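Local coordinates for penicillin-binding protein 2 (Pbp2) (PDB 5LP5), which probably acts as a penicillin-binding peptidoglycan transpeptidase in cell-wall synthesis and cell-shape maintenance, and forms a complex with MreC, at residues D58-F63 / D236-K241; E101-N106 / I119-F124; L298-A303 / V398-E403; N358-I363 / L481-V486. All blocks are in the same frame, centred on the assembly; numbering follows the deposited sequence.

Contact 1: residues D58-F63 / D236-K241; sequences DRNDEF and DKRLQK
Asp58 and Lys237 meet where a type I beta turn (Asp58 to Asp61) is set against the N terminus of the helix that starts at Lys237. Lys237 leaves that helix with CG anti to its backbone N (chi1 176°) and stays extended to its tip. Its CB lies 3.3 Å from Asp58 OD1. Farther out, Lys237 CD runs past the aliphatic part of Glu62, 4.1 Å from Glu62 CB, with the two side chains crossing at about a right angle. At the tip, Lys237 NZ forms only a long salt bridge to Glu62 OE1, at 3.7 Å. The backbone supplies the firmer link, Lys237 N donating to Asp58 OD1 at 2.6 Å. Asp58 OD2 accepts from Asn60 N, an Asx turn that holds the carboxylate within its own loop. Asp236 is the N-cap: its OD1 receives both Arg238 N and, through the syn lone pair, Arg238 NE, while its OD2 forms a salt bridge with Arg238 NH2 and a hydrogen bond with Tyr587 OH. The Arg238 guanidinium and the helix N terminus probably ease the approach of the two carboxylates, and one water between these donates to Asp58 OD1 and to Asp236 OD1, 2.7 Å from each.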
loop_
_atom_site.group_PDB
_atom_site.type_symbol
_atom_site.label_atom_id
_atom_site.label_comp_id
_atom_site.label_asym_id
_atom_site.label_seq_id
_atom_site.Cartn_x
_atom_site.Cartn_y
_atom_site.Cartn_z
ATOM N N ASP A 58 -6.382 -4.650 -13.105
ATOM C CA ASP A 58 -6.640 -5.258 -14.422
ATOM C C ASP A 58 -7.946 -6.084 -14.550
ATOM O O ASP A 58 -8.544 -6.551 -13.578
ATOM C CB ASP A 58 -5.397 -6.143 -14.685
ATOM C CG ASP A 58 -5.515 -7.031 -15.873
ATOM O OD1 ASP A 58 -4.938 -6.704 -16.918
ATOM O OD2 ASP A 58 -6.131 -8.094 -15.739
ATOM N N ARG A 59 -8.371 -6.258 -15.785
ATOM C CA ARG A 59 -9.538 -7.081 -16.123
ATOM C C ARG A 59 -9.566 -8.429 -15.419
ATOM O O ARG A 59 -10.623 -8.901 -15.033
ATOM C CB ARG A 59 -9.503 -7.322 -17.626
ATOM C CG ARG A 59 -10.637 -8.108 -18.186
ATOM C CD ARG A 59 -10.622 -8.008 -19.694
ATOM N NE ARG A 59 -11.985 -8.188 -20.163
ATOM C CZ ARG A 59 -12.926 -7.261 -20.122
ATOM N NH1 ARG A 59 -12.672 -6.037 -19.677
ATOM N NH2 ARG A 59 -14.134 -7.560 -20.555
ATOM N N ASN A 60 -8.388 -9.039 -15.306
ATOM C CA ASN A 60 -8.216 -10.386 -14.791
ATOM C C ASN A 60 -7.553 -10.380 -13.422
ATOM O O ASN A 60 -6.913 -11.367 -13.034
ATOM C CB ASN A 60 -7.347 -11.198 -15.751
ATOM C CG ASN A 60 -7.996 -11.396 -17.096
ATOM O OD1 ASN A 60 -9.191 -11.681 -17.189
ATOM N ND2 ASN A 60 -7.199 -11.278 -18.152
ATOM N N ASP A 61 -7.702 -9.277 -12.696
ATOM C CA ASP A 61 -7.236 -9.207 -11.315
ATOM C C ASP A 61 -5.696 -9.175 -11.170
ATOM O O ASP A 61 -5.169 -9.495 -10.115
ATOM C CB ASP A 61 -7.839 -10.362 -10.478
ATOM C CG ASP A 61 -9.362 -10.361 -10.478
ATOM O OD1 ASP A 61 -9.940 -9.257 -10.362
ATOM O OD2 ASP A 61 -9.984 -11.453 -10.570
ATOM N N GLU A 62 -4.971 -8.784 -12.210
ATOM C CA GLU A 62 -3.560 -8.437 -12.043
ATOM C C GLU A 62 -3.464 -7.057 -11.345
ATOM O O GLU A 62 -4.345 -6.211 -11.493
ATOM C CB GLU A 62 -2.836 -8.401 -13.398
ATOM C CG GLU A 62 -2.824 -9.710 -14.165
ATOM C CD GLU A 62 -1.756 -10.676 -13.702
ATOM O OE1 GLU A 62 -0.646 -10.248 -13.346
ATOM O OE2 GLU A 62 -2.022 -11.891 -13.713
ATOM N N PHE A 63 -2.393 -6.842 -10.583
ATOM C CA PHE A 63 -2.131 -5.552 -9.946
ATOM C C PHE A 63 -1.546 -4.519 -10.906
ATOM O O PHE A 63 -0.494 -4.739 -11.519
ATOM C CB PHE A 63 -1.153 -5.721 -8.786
ATOM C CG PHE A 63 -1.741 -6.412 -7.613
ATOM C CD1 PHE A 63 -1.536 -7.750 -7.418
ATOM C CD2 PHE A 63 -2.518 -5.717 -6.708
ATOM C CE1 PHE A 63 -2.091 -8.396 -6.337
ATOM C CE2 PHE A 63 -3.079 -6.354 -5.622
ATOM C CZ PHE A 63 -2.862 -7.694 -5.433
ATOM N N ASP A 236 -6.521 -5.250 -20.339
ATOM C CA ASP A 236 -5.852 -6.531 -20.208
ATOM C C ASP A 236 -4.361 -6.293 -20.260
ATOM O O ASP A 236 -3.842 -5.812 -21.240
ATOM C CB ASP A 236 -6.262 -7.480 -21.327
ATOM C CG ASP A 236 -5.657 -8.897 -21.171
ATOM O OD1 ASP A 236 -4.575 -9.037 -20.543
ATOM O OD2 ASP A 236 -6.256 -9.865 -21.704
ATOM N N LYS A 237 -3.680 -6.656 -19.194
ATOM C CA LYS A 237 -2.243 -6.404 -19.034
ATOM C C LYS A 237 -1.391 -6.989 -20.166
ATOM O O LYS A 237 -0.361 -6.421 -20.536
ATOM C CB LYS A 237 -1.785 -6.961 -17.676
ATOM C CG LYS A 237 -0.307 -6.868 -17.415
ATOM C CD LYS A 237 0.047 -7.619 -16.139
ATOM C CE LYS A 237 1.558 -7.695 -16.004
ATOM N NZ LYS A 237 2.032 -8.100 -14.654
ATOM N N ARG A 238 -1.810 -8.118 -20.721
ATOM C CA ARG A 238 -1.061 -8.735 -21.812
ATOM C C ARG A 238 -1.199 -7.891 -23.073
ATOM O O ARG A 238 -0.214 -7.567 -23.733
ATOM C CB ARG A 238 -1.553 -10.149 -22.067
ATOM C CG ARG A 238 -1.257 -11.108 -20.920
ATOM C CD ARG A 238 -2.146 -12.350 -20.956
ATOM N NE ARG A 238 -3.546 -11.994 -20.779
ATOM C CZ ARG A 238 -4.569 -12.828 -20.937
ATOM N NH1 ARG A 238 -4.360 -14.097 -21.260
ATOM N NH2 ARG A 238 -5.810 -12.396 -20.770
ATOM N N LEU A 239 -2.437 -7.525 -23.389
ATOM C CA LEU A 239 -2.721 -6.704 -24.559
ATOM C C LEU A 239 -2.004 -5.355 -24.530
ATOM O O LEU A 239 -1.580 -4.881 -25.578
ATOM C CB LEU A 239 -4.220 -6.481 -24.696
ATOM C CG LEU A 239 -5.070 -7.698 -25.045
ATOM C CD1 LEU A 239 -6.536 -7.288 -25.135
ATOM C CD2 LEU A 239 -4.631 -8.345 -26.344
ATOM N N GLN A 240 -1.873 -4.742 -23.352
ATOM C CA GLN A 240 -1.136 -3.475 -23.220
ATOM C C GLN A 240 0.359 -3.665 -23.402
ATOM O O GLN A 240 1.037 -2.804 -23.961
ATOM C CB GLN A 240 -1.382 -2.795 -21.877
ATOM C CG GLN A 240 -2.559 -1.811 -21.871
ATOM C CD GLN A 240 -2.202 -0.358 -22.149
ATOM O OE1 GLN A 240 -3.070 0.395 -22.545
ATOM N NE2 GLN A 240 -0.954 0.049 -21.911
ATOM N N LYS A 241 0.890 -4.783 -22.932
ATOM C CA LYS A 241 2.309 -5.034 -23.144
ATOM C C LYS A 241 2.592 -5.204 -24.627
ATOM O O LYS A 241 3.644 -4.768 -25.105
ATOM C CB LYS A 241 2.803 -6.229 -22.334
ATOM C CG LYS A 241 3.030 -5.880 -20.879
ATOM C CD LYS A 241 3.765 -6.956 -20.125
ATOM C CE LYS A 241 3.872 -6.559 -18.665
ATOM N NZ LYS A 241 4.541 -7.616 -17.858
HETATM O O HOH W 1 -4.391 -9.192 -17.810
#

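Contact 2: residues E101-N106 / I119-F124; sequences ETLLNN and IKVVGF
Leu103 turns one methyl, CD2, toward two consecutive valines of segment 119-124. Leu103 CD2 is 4.0 Å from Val121 CG1, and this pair of side chains crosses at about a right angle. Toward Val122 the same leucine runs at a slant, with Leu103 CD2 again 4.0 Å from the facing branch, Val122 CG2. Leu103 leaves the helix without heading for the strand. With CG anti to the carbonyl carbon (chi1 -64°), however, the branched end swings over and slots in beside both valines. The valines can present neighbouring methyls to one leucine because the strand is irregular here: Val121 and Val122 both face Val73 of strand 63-76 in a classic beta bulge, and the chain turns a corner at this pair. The contact thus packs the short helix 102-107 against a bulged strand of the mixed sheet in the region assigned to the dimerisation domain. Helix 81-94 covers the same side chains, with Ile88 and Gln92 against Leu103 and Ile91 against Val122. One helical turn on from Leu103, Asn106 lies across the backbone of the bulge, its CA 5.8 Å from Val121 CA. The asparagine approaches with its aliphatic carbon, Asn106 CB lying 3.6 Å from Val121 O. Its amide is engaged by the same part of the chain: Asn106 ND2 gives a weak hydrogen bond to Thr102 O, one turn back, and Asn106 OD1 accepts from Lys109 NZ, just past the helix.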
loop_
_atom_site.group_PDB
_atom_site.type_symbol
_atom_site.label_atom_id
_atom_site.label_comp_id
_atom_site.label_asym_id
_atom_site.label_seq_id
_atom_site.Cartn_x
_atom_site.Cartn_y
_atom_site.Cartn_z
ATOM N N GLU A 101 22.658 17.733 9.071
ATOM C CA GLU A 101 21.884 18.939 8.817
ATOM C C GLU A 101 20.695 18.734 7.882
ATOM O O GLU A 101 19.662 19.372 8.091
ATOM C CB GLU A 101 22.784 20.066 8.309
ATOM C CG GLU A 101 23.543 19.762 7.031
ATOM C CD GLU A 101 24.652 20.769 6.790
ATOM O OE1 GLU A 101 24.523 21.920 7.268
ATOM O OE2 GLU A 101 25.653 20.414 6.128
ATOM N N THR A 102 20.790 17.852 6.879
ATOM C CA THR A 102 19.600 17.564 6.040
ATOM C C THR A 102 18.434 17.062 6.917
ATOM O O THR A 102 17.263 17.131 6.530
ATOM C CB THR A 102 19.850 16.564 4.872
ATOM O OG1 THR A 102 20.369 15.323 5.365
ATOM C CG2 THR A 102 20.788 17.143 3.808
ATOM N N LEU A 103 18.779 16.589 8.113
ATOM C CA LEU A 103 17.799 16.131 9.095
ATOM C C LEU A 103 17.242 17.255 9.981
ATOM O O LEU A 103 16.104 17.152 10.426
ATOM C CB LEU A 103 18.380 14.972 9.921
ATOM C CG LEU A 103 18.689 13.702 9.101
ATOM C CD1 LEU A 103 19.537 12.714 9.891
ATOM C CD2 LEU A 103 17.413 13.037 8.580
ATOM N N LEU A 104 18.012 18.313 10.254
ATOM C CA LEU A 104 17.420 19.551 10.811
ATOM C C LEU A 104 16.263 19.971 9.910
ATOM O O LEU A 104 15.126 20.190 10.361
ATOM C CB LEU A 104 18.445 20.708 10.889
ATOM C CG LEU A 104 17.982 22.175 10.602
ATOM C CD1 LEU A 104 17.111 22.753 11.717
ATOM C CD2 LEU A 104 19.156 23.107 10.302
ATOM N N ASN A 105 16.591 20.097 8.630
ATOM C CA ASN A 105 15.708 20.738 7.661
ATOM C C ASN A 105 14.386 19.986 7.612
ATOM O O ASN A 105 13.311 20.599 7.584
ATOM C CB ASN A 105 16.374 20.788 6.276
ATOM C CG ASN A 105 16.035 22.052 5.491
ATOM O OD1 ASN A 105 15.577 23.056 6.038
ATOM N ND2 ASN A 105 16.312 22.020 4.196
ATOM N N ASN A 106 14.481 18.656 7.624
ATOM C CA ASN A 106 13.313 17.792 7.653
ATOM C C ASN A 106 12.458 18.029 8.882
ATOM O O ASN A 106 11.245 17.913 8.795
ATOM C CB ASN A 106 13.717 16.321 7.578
ATOM C CG ASN A 106 13.950 15.850 6.152
ATOM O OD1 ASN A 106 13.035 15.868 5.331
ATOM N ND2 ASN A 106 15.164 15.405 5.857
ATOM N N ILE A 119 6.278 14.287 14.541
ATOM C CA ILE A 119 6.912 14.820 13.323
ATOM C C ILE A 119 7.852 13.811 12.631
ATOM O O ILE A 119 8.763 13.272 13.256
ATOM C CB ILE A 119 7.732 16.094 13.651
ATOM C CG1 ILE A 119 6.789 17.195 14.158
ATOM C CG2 ILE A 119 8.525 16.562 12.432
ATOM C CD1 ILE A 119 7.441 18.521 14.514
ATOM N N LYS A 120 7.665 13.610 11.327
ATOM C CA LYS A 120 8.420 12.600 10.568
ATOM C C LYS A 120 9.837 13.049 10.191
ATOM O O LYS A 120 10.007 13.844 9.288
ATOM C CB LYS A 120 7.652 12.203 9.289
ATOM C CG LYS A 120 8.346 11.119 8.462
ATOM C CD LYS A 120 7.464 10.580 7.352
ATOM C CE LYS A 120 7.349 11.587 6.224
ATOM N NZ LYS A 120 6.268 11.229 5.271
ATOM N N VAL A 121 10.857 12.508 10.840
ATOM C CA VAL A 121 12.244 12.898 10.526
ATOM C C VAL A 121 12.845 12.186 9.302
ATOM O O VAL A 121 13.359 12.838 8.390
ATOM C CB VAL A 121 13.191 12.679 11.717
ATOM C CG1 VAL A 121 14.604 13.135 11.362
ATOM C CG2 VAL A 121 12.690 13.423 12.944
ATOM N N VAL A 122 12.835 10.856 9.310
ATOM C CA VAL A 122 13.157 10.080 8.110
ATOM C C VAL A 122 11.903 9.385 7.650
ATOM O O VAL A 122 11.183 8.816 8.459
ATOM C CB VAL A 122 14.222 8.999 8.358
ATOM C CG1 VAL A 122 14.597 8.336 7.048
ATOM C CG2 VAL A 122 15.458 9.605 8.997
ATOM N N GLY A 123 11.648 9.434 6.355
ATOM C CA GLY A 123 10.470 8.811 5.772
ATOM C C GLY A 123 10.896 7.856 4.682
ATOM O O GLY A 123 12.077 7.792 4.318
ATOM N N PHE A 124 9.937 7.077 4.188
ATOM C CA PHE A 124 10.193 6.090 3.145
ATOM C C PHE A 124 11.410 5.263 3.474
ATOM O O PHE A 124 12.460 5.460 2.877
ATOM C CB PHE A 124 10.453 6.785 1.818
ATOM C CG PHE A 124 9.220 7.189 1.094
ATOM C CD1 PHE A 124 8.023 7.433 1.773
ATOM C CD2 PHE A 124 9.264 7.352 -0.285
ATOM C CE1 PHE A 124 6.888 7.823 1.082
ATOM C CE2 PHE A 124 8.140 7.741 -0.978
ATOM C CZ PHE A 124 6.948 7.978 -0.293
#

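Contact 3: residues L298-A303 / V398-E403; sequences LLNRFA and VDLPNE
Leu400 puts its CD1 methyl at the rim of the Phe302 ring, near the ring plane and 3.6 Å from Phe302 CE1; the two side chains cross at about a right angle. The same Leu400 CD1 also lies 3.9 Å from Asn300 ND2, so one methyl meets both an aromatic edge and an amide. Alongside, Ala303 O comes to 3.9 Å from Glu403 CA, a backbone approach. Phe302 is brought here by a chi1 of 59°, which sets CG between the backbone N and the carbonyl carbon and folds the ring back under Asn300, whose OD1 stands 3.4 Å above the ring plane over its centre. Asn300 OD1 also accepts from Ala303 N at 3.0 Å, an Asx motif, and more weakly from Phe302 N. On the other loop, Glu403 OE1 takes Val398 N and Gly397 N, and Glu403 OE2 takes the Thr396 hydroxyl. Leu442 of helix 441-453 packs against both loops of the region assigned to the transpeptidase domain, and helix 190-194 meets Leu400. No hydrogen bond joins the two segments directly; Asn300 OD1 and the Glu403 carboxylate serve their own loops, leaving an apolar contact with polar links through Asn304 and Phe404.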
loop_
_atom_site.group_PDB
_atom_site.type_symbol
_atom_site.label_atom_id
_atom_site.label_comp_id
_atom_site.label_asym_id
_atom_site.label_seq_id
_atom_site.Cartn_x
_atom_site.Cartn_y
_atom_site.Cartn_z
ATOM N N LEU A 298 4.553 13.636 -20.969
ATOM C CA LEU A 298 3.430 13.926 -20.098
ATOM C C LEU A 298 2.135 14.050 -20.869
ATOM O O LEU A 298 1.076 14.166 -20.270
ATOM C CB LEU A 298 3.671 15.206 -19.331
ATOM C CG LEU A 298 4.826 15.135 -18.346
ATOM C CD1 LEU A 298 5.007 16.526 -17.759
ATOM C CD2 LEU A 298 4.617 14.094 -17.245
ATOM N N LEU A 299 2.218 14.020 -22.197
ATOM C CA LEU A 299 1.043 14.182 -23.028
ATOM C C LEU A 299 0.271 12.875 -23.143
ATOM O O LEU A 299 0.824 11.835 -23.537
ATOM C CB LEU A 299 1.428 14.688 -24.414
ATOM C CG LEU A 299 0.255 15.022 -25.352
ATOM C CD1 LEU A 299 -0.534 16.220 -24.863
ATOM C CD2 LEU A 299 0.714 15.253 -26.786
ATOM N N ASN A 300 -1.003 12.955 -22.767
ATOM C CA ASN A 300 -1.974 11.929 -23.042
ATOM C C ASN A 300 -2.459 12.139 -24.476
ATOM O O ASN A 300 -3.164 13.088 -24.781
ATOM C CB ASN A 300 -3.136 12.020 -22.047
ATOM C CG ASN A 300 -4.170 10.922 -22.239
ATOM O OD1 ASN A 300 -4.520 10.568 -23.362
ATOM N ND2 ASN A 300 -4.659 10.380 -21.132
ATOM N N ARG A 301 -2.073 11.233 -25.356
ATOM C CA ARG A 301 -2.357 11.384 -26.763
ATOM C C ARG A 301 -3.677 10.759 -27.237
ATOM O O ARG A 301 -4.103 11.052 -28.348
ATOM C CB ARG A 301 -1.204 10.788 -27.548
ATOM C CG ARG A 301 0.069 11.607 -27.437
ATOM C CD ARG A 301 1.176 10.994 -28.278
ATOM N NE ARG A 301 2.328 11.881 -28.404
ATOM C CZ ARG A 301 3.214 12.105 -27.436
ATOM N NH1 ARG A 301 3.099 11.524 -26.223
ATOM N NH2 ARG A 301 4.224 12.929 -27.672
ATOM N N PHE A 302 -4.322 9.903 -26.435
ATOM C CA PHE A 302 -5.619 9.353 -26.848
ATOM C C PHE A 302 -6.827 10.222 -26.424
ATOM O O PHE A 302 -7.900 10.130 -27.030
ATOM C CB PHE A 302 -5.798 7.867 -26.424
ATOM C CG PHE A 302 -5.711 7.609 -24.935
ATOM C CD1 PHE A 302 -6.789 7.873 -24.095
ATOM C CD2 PHE A 302 -4.553 7.069 -24.375
ATOM C CE1 PHE A 302 -6.703 7.646 -22.722
ATOM C CE2 PHE A 302 -4.475 6.836 -23.005
ATOM C CZ PHE A 302 -5.554 7.123 -22.181
ATOM N N ALA A 303 -6.628 11.067 -25.406
ATOM C CA ALA A 303 -7.693 11.925 -24.843
ATOM C C ALA A 303 -7.376 13.424 -24.774
ATOM O O ALA A 303 -8.296 14.244 -24.700
ATOM C CB ALA A 303 -8.055 11.438 -23.450
ATOM N N VAL A 398 -15.225 9.589 -21.756
ATOM C CA VAL A 398 -14.332 8.627 -21.157
ATOM C C VAL A 398 -14.174 8.997 -19.694
ATOM O O VAL A 398 -14.289 10.165 -19.341
ATOM C CB VAL A 398 -12.988 8.580 -21.922
ATOM C CG1 VAL A 398 -12.162 9.818 -21.654
ATOM C CG2 VAL A 398 -12.199 7.327 -21.577
ATOM N N ASP A 399 -13.966 7.995 -18.840
ATOM C CA ASP A 399 -13.817 8.227 -17.407
ATOM C C ASP A 399 -12.366 8.594 -17.004
ATOM O O ASP A 399 -11.702 7.904 -16.212
ATOM C CB ASP A 399 -14.389 7.048 -16.588
ATOM C CG ASP A 399 -13.721 5.713 -16.888
ATOM O OD1 ASP A 399 -13.117 5.537 -17.959
ATOM O OD2 ASP A 399 -13.801 4.826 -16.028
ATOM N N LEU A 400 -11.896 9.698 -17.586
ATOM C CA LEU A 400 -10.664 10.364 -17.185
ATOM C C LEU A 400 -10.992 11.832 -17.032
ATOM O O LEU A 400 -12.057 12.277 -17.455
ATOM C CB LEU A 400 -9.575 10.196 -18.246
ATOM C CG LEU A 400 -8.966 8.816 -18.439
ATOM C CD1 LEU A 400 -7.896 8.875 -19.528
ATOM C CD2 LEU A 400 -8.384 8.350 -17.118
ATOM N N PRO A 401 -10.078 12.604 -16.421
ATOM C CA PRO A 401 -10.285 14.052 -16.402
ATOM C C PRO A 401 -9.945 14.741 -17.739
ATOM O O PRO A 401 -9.056 14.296 -18.483
ATOM C CB PRO A 401 -9.337 14.526 -15.294
ATOM C CG PRO A 401 -8.753 13.297 -14.662
ATOM C CD PRO A 401 -8.875 12.211 -15.672
ATOM N N ASN A 402 -10.673 15.816 -18.014
ATOM C CA ASN A 402 -10.393 16.727 -19.125
ATOM C C ASN A 402 -10.282 16.055 -20.475
ATOM O O ASN A 402 -9.264 16.199 -21.115
ATOM C CB ASN A 402 -9.086 17.496 -18.879
ATOM C CG ASN A 402 -9.241 18.624 -17.885
ATOM O OD1 ASN A 402 -9.236 18.418 -16.662
ATOM N ND2 ASN A 402 -9.340 19.846 -18.409
ATOM N N GLU A 403 -11.306 15.345 -20.931
ATOM C CA GLU A 403 -11.304 14.877 -22.318
ATOM C C GLU A 403 -11.516 16.049 -23.283
ATOM O O GLU A 403 -12.380 16.891 -23.070
ATOM C CB GLU A 403 -12.383 13.838 -22.549
ATOM C CG GLU A 403 -12.225 13.130 -23.877
ATOM C CD GLU A 403 -13.421 12.290 -24.230
ATOM O OE1 GLU A 403 -14.247 12.025 -23.332
ATOM O OE2 GLU A 403 -13.527 11.900 -25.409
#

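Contact 4: residues N358-I363 / L481-V486; sequences NLYKAI and LQALRV
Leu484 rests its CD2 methyl in the shallow dip over the adjoining ends of Leu359 and Ile363, side chains one turn apart on the shorter helix. The methyl sits 4.1 Å from Leu359 CD2 and 3.9 Å from Ile363 CD1, touching the leucine at a slant and the isoleucine at about a right angle. Although Leu484 sets out away from the other helix, its end returns to this dip. Tyr360 is the bump in the other direction. With CG anti to the carbonyl carbon (chi1 -63°), its ring reaches over the low surface left by Ala483, where Tyr360 OH stands 4.1 Å from Ala483 CB. Val486 bounds this shallow hollow and abuts the ring edge, Val486 CG1 lying 3.7 Å from Tyr360 CD1. This is helix-on-helix packing within the transpeptidase domain: the axes of the two short segments cross at -43° and approach to 9.2 Å, with Tyr360 and Ala483 nearest in register. Helix 314-324, whose start carries a probable SxxK motif, closes one side of the cluster, its Met315 touching both Ile363 and Leu484.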
loop_
_atom_site.group_PDB
_atom_site.type_symbol
_atom_site.label_atom_id
_atom_site.label_comp_id
_atom_site.label_asym_id
_atom_site.label_seq_id
_atom_site.Cartn_x
_atom_site.Cartn_y
_atom_site.Cartn_z
ATOM N N ASN A 358 -17.319 4.698 -57.498
ATOM C CA ASN A 358 -18.542 4.886 -56.712
ATOM C C ASN A 358 -18.148 5.115 -55.247
ATOM O O ASN A 358 -16.969 5.328 -54.944
ATOM C CB ASN A 358 -19.442 3.652 -56.857
ATOM C CG ASN A 358 -18.715 2.357 -56.534
ATOM O OD1 ASN A 358 -17.892 2.305 -55.620
ATOM N ND2 ASN A 358 -19.007 1.307 -57.297
ATOM N N LEU A 359 -19.122 5.063 -54.341
ATOM C CA LEU A 359 -18.837 5.165 -52.894
ATOM C C LEU A 359 -17.925 4.025 -52.390
ATOM O O LEU A 359 -16.881 4.279 -51.784
ATOM C CB LEU A 359 -20.141 5.206 -52.076
ATOM C CG LEU A 359 -20.111 5.980 -50.741
ATOM C CD1 LEU A 359 -21.505 6.110 -50.138
ATOM C CD2 LEU A 359 -19.189 5.369 -49.708
ATOM N N TYR A 360 -18.320 2.778 -52.655
ATOM C CA TYR A 360 -17.528 1.592 -52.260
ATOM C C TYR A 360 -16.053 1.765 -52.648
ATOM O O TYR A 360 -15.148 1.504 -51.848
ATOM C CB TYR A 360 -18.057 0.282 -52.898
ATOM C CG TYR A 360 -19.473 -0.162 -52.513
ATOM C CD1 TYR A 360 -19.694 -1.069 -51.483
ATOM C CD2 TYR A 360 -20.584 0.296 -53.217
ATOM C CE1 TYR A 360 -20.977 -1.474 -51.149
ATOM C CE2 TYR A 360 -21.864 -0.108 -52.889
ATOM C CZ TYR A 360 -22.054 -0.989 -51.856
ATOM O OH TYR A 360 -23.331 -1.375 -51.535
ATOM N N LYS A 361 -15.820 2.212 -53.879
ATOM C CA LYS A 361 -14.465 2.296 -54.424
ATOM C C LYS A 361 -13.695 3.503 -53.877
ATOM O O LYS A 361 -12.466 3.447 -53.698
ATOM C CB LYS A 361 -14.504 2.341 -55.956
ATOM C CG LYS A 361 -13.124 2.156 -56.596
ATOM C CD LYS A 361 -13.153 2.288 -58.105
ATOM C CE LYS A 361 -11.808 2.814 -58.593
ATOM N NZ LYS A 361 -11.781 3.201 -60.025
ATOM N N ALA A 362 -14.420 4.589 -53.619
ATOM C CA ALA A 362 -13.821 5.808 -53.062
ATOM C C ALA A 362 -13.306 5.584 -51.635
ATOM O O ALA A 362 -12.262 6.125 -51.234
ATOM C CB ALA A 362 -14.823 6.959 -53.098
ATOM N N ILE A 363 -14.063 4.793 -50.879
ATOM C CA ILE A 363 -13.644 4.346 -49.563
ATOM C C ILE A 363 -12.434 3.431 -49.713
ATOM O O ILE A 363 -11.375 3.662 -49.099
ATOM C CB ILE A 363 -14.763 3.561 -48.841
ATOM C CG1 ILE A 363 -15.952 4.473 -48.509
ATOM C CG2 ILE A 363 -14.200 2.926 -47.573
ATOM C CD1 ILE A 363 -17.097 3.783 -47.793
ATOM N N LEU A 481 -25.184 1.962 -43.375
ATOM C CA LEU A 481 -23.967 1.517 -42.690
ATOM C C LEU A 481 -23.315 0.310 -43.361
ATOM O O LEU A 481 -22.085 0.250 -43.479
ATOM C CB LEU A 481 -24.236 1.206 -41.211
ATOM C CG LEU A 481 -24.535 2.409 -40.313
ATOM C CD1 LEU A 481 -24.829 1.965 -38.894
ATOM C CD2 LEU A 481 -23.388 3.405 -40.322
ATOM N N GLN A 482 -24.118 -0.659 -43.794
ATOM C CA GLN A 482 -23.522 -1.870 -44.347
ATOM C C GLN A 482 -22.652 -1.530 -45.547
ATOM O O GLN A 482 -21.520 -2.009 -45.673
ATOM C CB GLN A 482 -24.551 -2.916 -44.733
ATOM C CG GLN A 482 -23.840 -4.242 -44.946
ATOM C CD GLN A 482 -24.758 -5.403 -45.161
ATOM O OE1 GLN A 482 -25.963 -5.251 -45.356
ATOM N NE2 GLN A 482 -24.186 -6.593 -45.126
ATOM N N ALA A 483 -23.196 -0.685 -46.416
ATOM C CA ALA A 483 -22.453 -0.179 -47.553
ATOM C C ALA A 483 -21.084 0.285 -47.108
ATOM O O ALA A 483 -20.061 -0.107 -47.681
ATOM C CB ALA A 483 -23.198 0.969 -48.190
ATOM N N LEU A 484 -21.078 1.111 -46.068
ATOM C CA LEU A 484 -19.837 1.668 -45.527
ATOM C C LEU A 484 -18.902 0.566 -45.018
ATOM O O LEU A 484 -17.691 0.622 -45.243
ATOM C CB LEU A 484 -20.141 2.655 -44.402
ATOM C CG LEU A 484 -21.034 3.839 -44.786
ATOM C CD1 LEU A 484 -21.414 4.678 -43.571
ATOM C CD2 LEU A 484 -20.368 4.704 -45.844
ATOM N N ARG A 485 -19.472 -0.428 -44.337
ATOM C CA ARG A 485 -18.682 -1.540 -43.815
ATOM C C ARG A 485 -18.023 -2.327 -44.939
ATOM O O ARG A 485 -16.842 -2.717 -44.835
ATOM C CB ARG A 485 -19.544 -2.463 -42.964
ATOM C CG ARG A 485 -19.943 -1.833 -41.640
ATOM C CD ARG A 485 -20.551 -2.842 -40.703
ATOM N NE ARG A 485 -21.913 -3.168 -41.105
ATOM C CZ ARG A 485 -23.015 -2.652 -40.565
ATOM N NH1 ARG A 485 -22.960 -1.759 -39.584
ATOM N NH2 ARG A 485 -24.196 -3.039 -41.020
ATOM N N VAL A 486 -18.791 -2.542 -46.011
ATOM C CA VAL A 486 -18.296 -3.275 -47.178
ATOM C C VAL A 486 -17.100 -2.536 -47.765
ATOM O O VAL A 486 -16.110 -3.150 -48.172
ATOM C CB VAL A 486 -19.396 -3.478 -48.261
ATOM C CG1 VAL A 486 -18.811 -4.122 -49.526
ATOM C CG2 VAL A 486 -20.547 -4.333 -47.720
#

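In the fold
From the N terminus, the chain first lays down 58-63; 236-241 returns to it and closes contact 1, and with it a long loop through the region assigned to the dimerisation domain, tying the turn after strand 56-57 to helix 237-246. Contact 2 forms and closes within that loop, a short return that lays helix 102-107 on strand 118-125 of the mixed sheet. The transpeptidase part follows. Contact 3 opens at 298-303, contact 4 at 358-363; contact 3 then closes at 398-403 and contact 4 at 481-486, so the two cross. Contact 3 joins two loops near the chain's centre, contact 4 two helices. Contacts 2 and 4 lie on opposite sides of that centre, about 67 Å apart between centres.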